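Local coordinates for type III secretion system effector protein ExoU (Pseudomonas fluorescens, PDB 4QMK) that probably acts as a type III-secreted patatin-like phospholipase that is targeted to the host plasma membrane by binding phosphatidylinositol 4,5-bisphosphate, at residues R45-Y50 with D450-S455; F322-L327 with I520-K525; H436-L441 with V445-D450. All blocks are in the same frame, centred on the assembly; numbering follows the deposited sequence.

Contact 1: R45-Y50 with D450-S455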
loop_
_atom_site.group_PDB
_atom_site.type_symbol
_atom_site.label_atom_id
_atom_site.label_comp_id
_atom_site.label_asym_id
_atom_site.label_seq_id
_atom_site.Cartn_x
_atom_site.Cartn_y
_atom_site.Cartn_z
ATOM N N ARG A 45 -38.150 -15.400 -7.817
ATOM C CA ARG A 45 -37.622 -16.744 -7.861
ATOM C C ARG A 45 -38.722 -17.764 -7.936
ATOM O O ARG A 45 -38.456 -18.993 -7.930
ATOM C CB ARG A 45 -36.686 -16.942 -6.707
ATOM C CG ARG A 45 -35.499 -15.982 -6.912
ATOM C CD ARG A 45 -34.305 -16.332 -6.121
ATOM N NE ARG A 45 -34.004 -17.722 -6.326
ATOM C CZ ARG A 45 -32.969 -18.315 -5.771
ATOM N NH1 ARG A 45 -32.115 -17.570 -5.081
ATOM N NH2 ARG A 45 -32.761 -19.621 -5.936
ATOM N N ASN A 46 -39.951 -17.243 -8.076
ATOM C CA ASN A 46 -41.123 -18.046 -8.184
ATOM C C ASN A 46 -41.091 -19.145 -7.127
ATOM O O ASN A 46 -41.208 -20.313 -7.450
ATOM C CB ASN A 46 -41.180 -18.665 -9.546
ATOM C CG ASN A 46 -41.195 -17.639 -10.655
ATOM O OD1 ASN A 46 -42.243 -17.106 -10.998
ATOM N ND2 ASN A 46 -40.057 -17.409 -11.262
ATOM N N LEU A 47 -40.927 -18.761 -5.871
ATOM C CA LEU A 47 -40.729 -19.718 -4.850
ATOM C C LEU A 47 -42.015 -20.423 -4.500
ATOM O O LEU A 47 -43.005 -19.751 -4.219
ATOM C CB LEU A 47 -40.207 -19.026 -3.611
ATOM C CG LEU A 47 -40.154 -19.900 -2.360
ATOM C CD1 LEU A 47 -39.024 -20.888 -2.512
ATOM C CD2 LEU A 47 -39.906 -19.024 -1.154
ATOM N N SER A 48 -41.982 -21.761 -4.474
ATOM C CA SER A 48 -43.110 -22.555 -4.058
ATOM C C SER A 48 -42.667 -23.585 -3.018
ATOM O O SER A 48 -41.538 -24.092 -3.056
ATOM C CB SER A 48 -43.716 -23.302 -5.228
ATOM O OG SER A 48 -44.268 -22.442 -6.218
ATOM N N ILE A 49 -43.571 -23.903 -2.102
ATOM C CA ILE A 49 -43.296 -24.818 -1.047
ATOM C C ILE A 49 -44.456 -25.768 -0.872
ATOM O O ILE A 49 -45.592 -25.304 -0.679
ATOM C CB ILE A 49 -43.125 -24.087 0.268
ATOM C CG1 ILE A 49 -42.018 -23.060 0.166
ATOM C CG2 ILE A 49 -42.774 -25.087 1.372
ATOM C CD1 ILE A 49 -41.798 -22.282 1.456
ATOM N N TYR A 50 -44.180 -27.086 -0.939
ATOM C CA TYR A 50 -45.225 -28.118 -0.777
ATOM C C TYR A 50 -44.855 -29.032 0.382
ATOM O O TYR A 50 -43.656 -29.258 0.640
ATOM C CB TYR A 50 -45.348 -29.001 -2.022
ATOM C CG TYR A 50 -45.668 -28.297 -3.332
ATOM C CD1 TYR A 50 -44.643 -27.857 -4.178
ATOM C CD2 TYR A 50 -46.963 -28.175 -3.772
ATOM C CE1 TYR A 50 -44.927 -27.214 -5.379
ATOM C CE2 TYR A 50 -47.257 -27.552 -4.953
ATOM C CZ TYR A 50 -46.237 -27.057 -5.751
ATOM O OH TYR A 50 -46.553 -26.474 -6.948
ATOM N N ASP A 450 -32.746 -13.926 4.782
ATOM C CA ASP A 450 -33.810 -13.057 5.340
ATOM C C ASP A 450 -34.757 -12.542 4.290
ATOM O O ASP A 450 -35.962 -12.574 4.477
ATOM C CB ASP A 450 -33.222 -11.910 6.130
ATOM C CG ASP A 450 -32.542 -12.366 7.425
ATOM O OD1 ASP A 450 -32.628 -13.569 7.794
ATOM O OD2 ASP A 450 -31.906 -11.515 8.093
ATOM N N GLN A 451 -34.225 -12.123 3.157
ATOM C CA GLN A 451 -35.068 -11.604 2.100
ATOM C C GLN A 451 -36.086 -12.638 1.624
ATOM O O GLN A 451 -37.291 -12.358 1.533
ATOM C CB GLN A 451 -34.224 -11.139 0.921
ATOM C CG GLN A 451 -35.034 -10.413 -0.139
ATOM C CD GLN A 451 -34.162 -9.756 -1.206
ATOM O OE1 GLN A 451 -33.486 -10.441 -1.996
ATOM N NE2 GLN A 451 -34.193 -8.419 -1.257
ATOM N N MET A 452 -35.601 -13.842 1.340
ATOM C CA MET A 452 -36.455 -14.922 0.845
ATOM C C MET A 452 -37.486 -15.275 1.889
ATOM O O MET A 452 -38.646 -15.480 1.553
ATOM C CB MET A 452 -35.604 -16.140 0.394
ATOM C CG MET A 452 -36.363 -17.387 -0.001
ATOM S SD MET A 452 -35.324 -18.658 -0.783
ATOM C CE MET A 452 -35.108 -17.875 -2.382
ATOM N N LEU A 453 -37.085 -15.313 3.156
ATOM C CA LEU A 453 -38.035 -15.637 4.222
ATOM C C LEU A 453 -39.100 -14.589 4.369
ATOM O O LEU A 453 -40.277 -14.925 4.570
ATOM C CB LEU A 453 -37.317 -15.835 5.543
ATOM C CG LEU A 453 -38.124 -16.295 6.751
ATOM C CD1 LEU A 453 -38.824 -17.591 6.458
ATOM C CD2 LEU A 453 -37.172 -16.492 7.904
ATOM N N ALA A 454 -38.714 -13.321 4.252
ATOM C CA ALA A 454 -39.710 -12.246 4.292
ATOM C C ALA A 454 -40.756 -12.404 3.172
ATOM O O ALA A 454 -41.932 -12.089 3.386
ATOM C CB ALA A 454 -39.040 -10.886 4.204
ATOM N N SER A 455 -40.332 -12.884 1.995
ATOM C CA SER A 455 -41.236 -13.101 0.858
ATOM C C SER A 455 -42.409 -13.991 1.159
ATOM O O SER A 455 -43.492 -13.785 0.616
ATOM C CB SER A 455 -40.528 -13.835 -0.280
ATOM O OG SER A 455 -39.304 -13.255 -0.562
#
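The segment 45-50, which enters strand 47-51, lies beside the first turns of helix 450-461, and the two backbones come nearest at Leu47 and Met452, whose CA atoms are 8.6 Å apart. Met452 carries the contact from the helix side. Its CG lies anti to the backbone N (chi1 174°), which sends the chain out toward the strand, and the bend at the last torsion (chi3 -74°) turns the methyl onto Arg45. CE sits over one face of the Arg45 guanidinium, 3.9 Å above its plane and displaced toward the rim; Met452 CE is 4.0 Å from both CZ and NH1 of Arg45. The two side chains cross at about a right angle, and of Met452 it is the methyl CE that touches the arginine. Nearer the helix backbone, CG of Met452 packs against Leu47 CD2 at 4.1 Å. No hydrogen bond joins the segments, and the contact is one of dispersion forces between a flexible thioether chain, a leucine branch and a flat cation.

The arginine plane is steadied from other directions: NE donates to the Ser62 carbonyl, and NH1 makes a weak hydrogen bond to that of Leu327, a residue that also touches Met452. Leu47, meanwhile, packs on Val59 and Val61 of strand 57-61. On the strand side, Asn46 and Leu47 both stand opposite Val42 in a G1 beta bulge, with Asn46 in the left-handed backbone region (phi 46°). The arrangement is that of a helix packed on an antiparallel sheet at the beta hairpin of strands 36-42 and 47-51, where its G1 bulge lies.

Contact 2: F322-L327 with I520-K525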
loop_
_atom_site.group_PDB
_atom_site.type_symbol
_atom_site.label_atom_id
_atom_site.label_comp_id
_atom_site.label_asym_id
_atom_site.label_seq_id
_atom_site.Cartn_x
_atom_site.Cartn_y
_atom_site.Cartn_z
ATOM N N PHE A 322 -26.920 -17.196 2.039
ATOM C CA PHE A 322 -26.338 -18.298 2.848
ATOM C C PHE A 322 -25.467 -19.311 2.034
ATOM O O PHE A 322 -26.003 -20.122 1.268
ATOM C CB PHE A 322 -27.529 -19.043 3.500
ATOM C CG PHE A 322 -28.198 -18.305 4.658
ATOM C CD1 PHE A 322 -27.953 -16.941 4.926
ATOM C CD2 PHE A 322 -29.126 -18.969 5.446
ATOM C CE1 PHE A 322 -28.568 -16.302 5.991
ATOM C CE2 PHE A 322 -29.753 -18.334 6.512
ATOM C CZ PHE A 322 -29.475 -17.001 6.787
ATOM N N PRO A 323 -24.132 -19.274 2.215
ATOM C CA PRO A 323 -23.218 -20.165 1.447
ATOM C C PRO A 323 -23.506 -21.669 1.601
ATOM O O PRO A 323 -23.315 -22.446 0.658
ATOM C CB PRO A 323 -21.811 -19.846 2.016
ATOM C CG PRO A 323 -21.983 -18.741 3.016
ATOM C CD PRO A 323 -23.445 -18.580 3.326
ATOM N N GLU A 324 -23.962 -22.033 2.796
ATOM C CA GLU A 324 -24.304 -23.406 3.189
ATOM C C GLU A 324 -25.608 -23.892 2.542
ATOM O O GLU A 324 -25.838 -25.104 2.401
ATOM C CB GLU A 324 -24.371 -23.531 4.757
ATOM C CG GLU A 324 -24.488 -22.227 5.594
ATOM C CD GLU A 324 -25.900 -21.785 5.978
ATOM O OE1 GLU A 324 -26.690 -22.515 6.640
ATOM O OE2 GLU A 324 -26.192 -20.625 5.691
ATOM N N SER A 325 -26.446 -22.957 2.123
ATOM C CA SER A 325 -27.745 -23.326 1.617
ATOM C C SER A 325 -27.811 -23.572 0.123
ATOM O O SER A 325 -27.236 -22.831 -0.652
ATOM C CB SER A 325 -28.753 -22.238 1.919
ATOM O OG SER A 325 -29.977 -22.584 1.307
ATOM N N PRO A 326 -28.630 -24.542 -0.281
ATOM C CA PRO A 326 -28.805 -24.726 -1.683
ATOM C C PRO A 326 -29.739 -23.676 -2.333
ATOM O O PRO A 326 -29.813 -23.604 -3.554
ATOM C CB PRO A 326 -29.388 -26.143 -1.773
ATOM C CG PRO A 326 -30.059 -26.390 -0.466
ATOM C CD PRO A 326 -29.434 -25.489 0.528
ATOM N N LEU A 327 -30.478 -22.909 -1.533
ATOM C CA LEU A 327 -31.395 -21.873 -2.063
ATOM C C LEU A 327 -30.702 -20.544 -2.169
ATOM O O LEU A 327 -31.251 -19.608 -2.727
ATOM C CB LEU A 327 -32.614 -21.703 -1.177
ATOM C CG LEU A 327 -33.344 -22.974 -0.783
ATOM C CD1 LEU A 327 -34.412 -22.650 0.237
ATOM C CD2 LEU A 327 -33.961 -23.598 -1.995
ATOM N N ILE A 520 -27.073 -24.508 16.695
ATOM C CA ILE A 520 -25.801 -23.985 17.164
ATOM C C ILE A 520 -24.909 -23.744 15.906
ATOM O O ILE A 520 -24.410 -22.626 15.692
ATOM C CB ILE A 520 -25.092 -24.988 18.100
ATOM C CG1 ILE A 520 -25.912 -25.331 19.346
ATOM C CG2 ILE A 520 -23.717 -24.465 18.526
ATOM C CD1 ILE A 520 -26.007 -24.199 20.360
ATOM N N GLU A 521 -24.768 -24.766 15.055
ATOM C CA GLU A 521 -23.953 -24.634 13.842
ATOM C C GLU A 521 -24.462 -23.486 12.998
ATOM O O GLU A 521 -23.690 -22.751 12.376
ATOM C CB GLU A 521 -24.037 -25.853 12.904
ATOM C CG GLU A 521 -23.862 -27.245 13.442
ATOM C CD GLU A 521 -24.046 -28.277 12.291
ATOM O OE1 GLU A 521 -25.102 -28.990 12.256
ATOM O OE2 GLU A 521 -23.167 -28.322 11.376
ATOM N N TRP A 522 -25.773 -23.398 12.890
ATOM C CA TRP A 522 -26.384 -22.379 12.050
ATOM C C TRP A 522 -26.053 -20.954 12.519
ATOM O O TRP A 522 -25.580 -20.114 11.730
ATOM C CB TRP A 522 -27.849 -22.619 11.984
ATOM C CG TRP A 522 -28.578 -21.751 11.040
ATOM C CD1 TRP A 522 -28.937 -22.057 9.775
ATOM C CD2 TRP A 522 -29.181 -20.482 11.332
ATOM N NE1 TRP A 522 -29.690 -21.038 9.224
ATOM C CE2 TRP A 522 -29.839 -20.060 10.174
ATOM C CE3 TRP A 522 -29.264 -19.686 12.486
ATOM C CZ2 TRP A 522 -30.536 -18.896 10.127
ATOM C CZ3 TRP A 522 -29.949 -18.461 12.411
ATOM C CH2 TRP A 522 -30.557 -18.097 11.264
ATOM N N LEU A 523 -26.217 -20.702 13.803
ATOM C CA LEU A 523 -25.932 -19.395 14.358
ATOM C C LEU A 523 -24.483 -19.103 14.184
ATOM O O LEU A 523 -24.101 -17.945 13.985
ATOM C CB LEU A 523 -26.270 -19.358 15.849
ATOM C CG LEU A 523 -27.767 -19.495 16.107
ATOM C CD1 LEU A 523 -27.968 -20.036 17.476
ATOM C CD2 LEU A 523 -28.462 -18.149 15.904
ATOM N N GLY A 524 -23.659 -20.137 14.323
ATOM C CA GLY A 524 -22.227 -19.965 14.136
ATOM C C GLY A 524 -21.867 -19.497 12.716
ATOM O O GLY A 524 -20.948 -18.702 12.526
ATOM N N LYS A 525 -22.610 -19.983 11.724
ATOM C CA LYS A 525 -22.436 -19.507 10.355
ATOM C C LYS A 525 -22.815 -18.067 10.290
ATOM O O LYS A 525 -22.183 -17.307 9.587
ATOM C CB LYS A 525 -23.337 -20.204 9.328
ATOM C CG LYS A 525 -23.385 -21.718 9.267
ATOM C CD LYS A 525 -22.113 -22.313 8.845
ATOM C CE LYS A 525 -22.204 -23.830 8.900
ATOM N NZ LYS A 525 -23.118 -24.331 7.862
#
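A type I beta turn from Phe322 to Ser325, closed by the Ser325 N to Phe322 O bond of 3.0 Å, brings Phe322 and Glu324 against helix 517-526. Phe322 meets Trp522 obliquely: Phe322 CE2 lies 3.7 Å from Trp522 CZ2, and the phenyl plane is inclined by 73° to that of the pyrrole ring. With CG of Trp522 anti to the backbone N (chi1 -173°), the indole extends to the turn, and its NE1 donates to the carbonyl of Met446.

Glu324 and Lys525 approach from opposite directions, but their charges do not pair directly. The Glu324 side chain is poorly ordered; as modelled, Lys525 NZ lies 3.4 Å from Glu324 CG, whereas Glu324 OE1 is 4.2 Å from Lys525 NZ, too far for a salt bridge. Glu324 OE2 instead forms a salt bridge with Arg526, whose guanidinium also makes cation-pi contacts with both Phe322 and Trp522.

At the end of the turn, Ser325 OG accepts a 2.9 Å bond from Leu327 N and is hydrogen-bonded to Ala447 O. The result is a type I beta turn running directly into an ST turn at Ser325, a compact loop packed across one side of a helix.

Contact 3: H436-L441 with V445-D450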
loop_
_atom_site.group_PDB
_atom_site.type_symbol
_atom_site.label_atom_id
_atom_site.label_comp_id
_atom_site.label_asym_id
_atom_site.label_seq_id
_atom_site.Cartn_x
_atom_site.Cartn_y
_atom_site.Cartn_z
ATOM N N HIS A 436 -35.776 -28.662 -4.264
ATOM C CA HIS A 436 -34.900 -29.003 -3.153
ATOM C C HIS A 436 -35.750 -29.585 -2.085
ATOM O O HIS A 436 -36.722 -28.990 -1.724
ATOM C CB HIS A 436 -34.217 -27.756 -2.630
ATOM C CG HIS A 436 -33.337 -27.090 -3.625
ATOM N ND1 HIS A 436 -32.173 -27.668 -4.078
ATOM C CD2 HIS A 436 -33.447 -25.919 -4.272
ATOM C CE1 HIS A 436 -31.600 -26.875 -4.966
ATOM N NE2 HIS A 436 -32.349 -25.801 -5.097
ATOM N N GLU A 437 -35.388 -30.741 -1.566
ATOM C CA GLU A 437 -36.208 -31.423 -0.576
ATOM C C GLU A 437 -35.589 -31.267 0.794
ATOM O O GLU A 437 -34.376 -31.178 0.919
ATOM C CB GLU A 437 -36.308 -32.892 -0.909
ATOM C CG GLU A 437 -36.482 -33.203 -2.392
ATOM C CD GLU A 437 -36.714 -34.681 -2.662
ATOM O OE1 GLU A 437 -35.863 -35.309 -3.333
ATOM O OE2 GLU A 437 -37.722 -35.217 -2.159
ATOM N N PHE A 438 -36.428 -31.269 1.820
ATOM C CA PHE A 438 -35.988 -31.101 3.207
ATOM C C PHE A 438 -36.835 -31.989 4.099
ATOM O O PHE A 438 -37.994 -32.218 3.835
ATOM C CB PHE A 438 -36.170 -29.641 3.656
ATOM C CG PHE A 438 -35.398 -28.638 2.823
ATOM C CD1 PHE A 438 -35.937 -28.071 1.682
ATOM C CD2 PHE A 438 -34.148 -28.232 3.218
ATOM C CE1 PHE A 438 -35.199 -27.161 0.931
ATOM C CE2 PHE A 438 -33.407 -27.336 2.478
ATOM C CZ PHE A 438 -33.931 -26.802 1.341
ATOM N N PRO A 439 -36.258 -32.492 5.181
ATOM C CA PRO A 439 -37.003 -33.334 6.123
ATOM C C PRO A 439 -38.157 -32.629 6.740
ATOM O O PRO A 439 -39.085 -33.280 7.181
ATOM C CB PRO A 439 -35.987 -33.614 7.215
ATOM C CG PRO A 439 -34.675 -33.573 6.523
ATOM C CD PRO A 439 -34.804 -32.508 5.454
ATOM N N SER A 440 -38.100 -31.315 6.866
ATOM C CA SER A 440 -39.247 -30.600 7.447
ATOM C C SER A 440 -39.331 -29.183 6.977
ATOM O O SER A 440 -38.396 -28.637 6.390
ATOM C CB SER A 440 -39.136 -30.532 8.969
ATOM O OG SER A 440 -37.998 -29.768 9.338
ATOM N N LEU A 441 -40.444 -28.554 7.317
ATOM C CA LEU A 441 -40.637 -27.162 6.977
ATOM C C LEU A 441 -39.615 -26.312 7.684
ATOM O O LEU A 441 -39.152 -25.319 7.143
ATOM C CB LEU A 441 -42.024 -26.710 7.336
ATOM C CG LEU A 441 -42.293 -25.224 7.135
ATOM C CD1 LEU A 441 -42.062 -24.822 5.696
ATOM C CD2 LEU A 441 -43.733 -24.966 7.518
ATOM N N VAL A 445 -36.931 -23.581 6.023
ATOM C CA VAL A 445 -36.838 -22.199 6.495
ATOM C C VAL A 445 -35.419 -21.862 6.888
ATOM O O VAL A 445 -34.928 -20.777 6.573
ATOM C CB VAL A 445 -37.758 -21.930 7.674
ATOM C CG1 VAL A 445 -37.399 -20.638 8.359
ATOM C CG2 VAL A 445 -39.196 -21.913 7.225
ATOM N N MET A 446 -34.705 -22.819 7.474
ATOM C CA MET A 446 -33.294 -22.578 7.852
ATOM C C MET A 446 -32.408 -22.359 6.622
ATOM O O MET A 446 -31.319 -21.752 6.733
ATOM C CB MET A 446 -32.712 -23.740 8.681
ATOM C CG MET A 446 -33.389 -24.036 10.005
ATOM S SD MET A 446 -32.906 -22.969 11.393
ATOM C CE MET A 446 -33.833 -21.489 10.947
ATOM N N ALA A 447 -32.839 -22.864 5.467
ATOM C CA ALA A 447 -32.077 -22.644 4.241
ATOM C C ALA A 447 -32.359 -21.308 3.533
ATOM O O ALA A 447 -31.711 -20.992 2.586
ATOM C CB ALA A 447 -32.352 -23.783 3.286
ATOM N N MET A 448 -33.341 -20.543 3.982
ATOM C CA MET A 448 -33.724 -19.288 3.321
ATOM C C MET A 448 -33.105 -18.099 4.001
ATOM O O MET A 448 -33.088 -18.022 5.228
ATOM C CB MET A 448 -35.230 -19.100 3.354
ATOM C CG MET A 448 -35.968 -20.324 2.877
ATOM S SD MET A 448 -37.756 -20.145 2.686
ATOM C CE MET A 448 -38.070 -19.274 4.159
ATOM N N ASP A 449 -32.512 -17.214 3.212
ATOM C CA ASP A 449 -31.940 -15.949 3.732
ATOM C C ASP A 449 -33.064 -15.026 4.137
ATOM O O ASP A 449 -34.231 -15.335 3.906
ATOM C CB ASP A 449 -31.004 -15.290 2.678
ATOM C CG ASP A 449 -31.700 -14.959 1.370
ATOM O OD1 ASP A 449 -32.599 -14.110 1.349
ATOM O OD2 ASP A 449 -31.315 -15.526 0.339
ATOM N N ASP A 450 -32.746 -13.926 4.782
ATOM C CA ASP A 450 -33.810 -13.057 5.340
ATOM C C ASP A 450 -34.757 -12.542 4.290
ATOM O O ASP A 450 -35.962 -12.574 4.477
ATOM C CB ASP A 450 -33.222 -11.910 6.130
ATOM C CG ASP A 450 -32.542 -12.366 7.425
ATOM O OD1 ASP A 450 -32.628 -13.569 7.794
ATOM O OD2 ASP A 450 -31.906 -11.515 8.093
#
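Phe438 and Ala447 form the first of two separate points of touch: the methyl CB of Ala447 meets the phenyl group obliquely, 3.8 Å from Phe438 CE2 and almost as near to CZ. At the second, Val445 N donates to Leu441 O, at 3.0 Å and with an N-H...O angle of 161°, in the i to i+4 pattern of helix 441-446. The Val445 side chain also lies against that oxygen. With CG1 anti to the backbone N (chi1 165°), the other branch, CG2, lies beside the N and comes within 3.4 Å of Leu441 O, while Leu441 CD1 touches the same methyl, Val445 CG2, more loosely at 4.4 Å.

One step out, two N-caps bracket residues 441-449. Ser440 is the N-cap of helix 441-446, its OG bonded to Asp443 N, and Asp449 is the N-cap of helix 450-461, its OD1 bonded to Met452 N. Between them a bond of 3.0 Å from Met448 N to Val445 O closes the turn in which Ala447 faces Phe438.

The Phe438 side chain also touches Asp443 and Ala444, and the short helix is folded back against the end of strand 434-438. That strand pairs with strand 57-61 through the backbones of His436 and Phe438. On the helical side, Arg473 of helix 464-491 bonds to Met448 O and forms a salt bridge with Asp450, and Val445 touches both Ala469 of helix 464-491 and Leu453 of helix 450-461.

From the N terminus, the chain passes first through 45-50, the start of contact 1, and closes that loop only 400 residues later, at helix 450-461. Contact 2 opens within this interval, at 322-327, and closes beyond it at 520-525, so contacts 1 and 2 cross. Contact 3 is local, joining the end of strand 434-438 and the first residue of helix 441-446 to the end of that helix and the turn after it; it is nested inside both long loops and shares Asp450 with contact 1. Its centre is about 10 Å from that of contact 1 and 11 Å from that of contact 2. Together they tie the four-stranded antiparallel sheet, through two consecutive helices, to the 322-327 loop and helix 517-526.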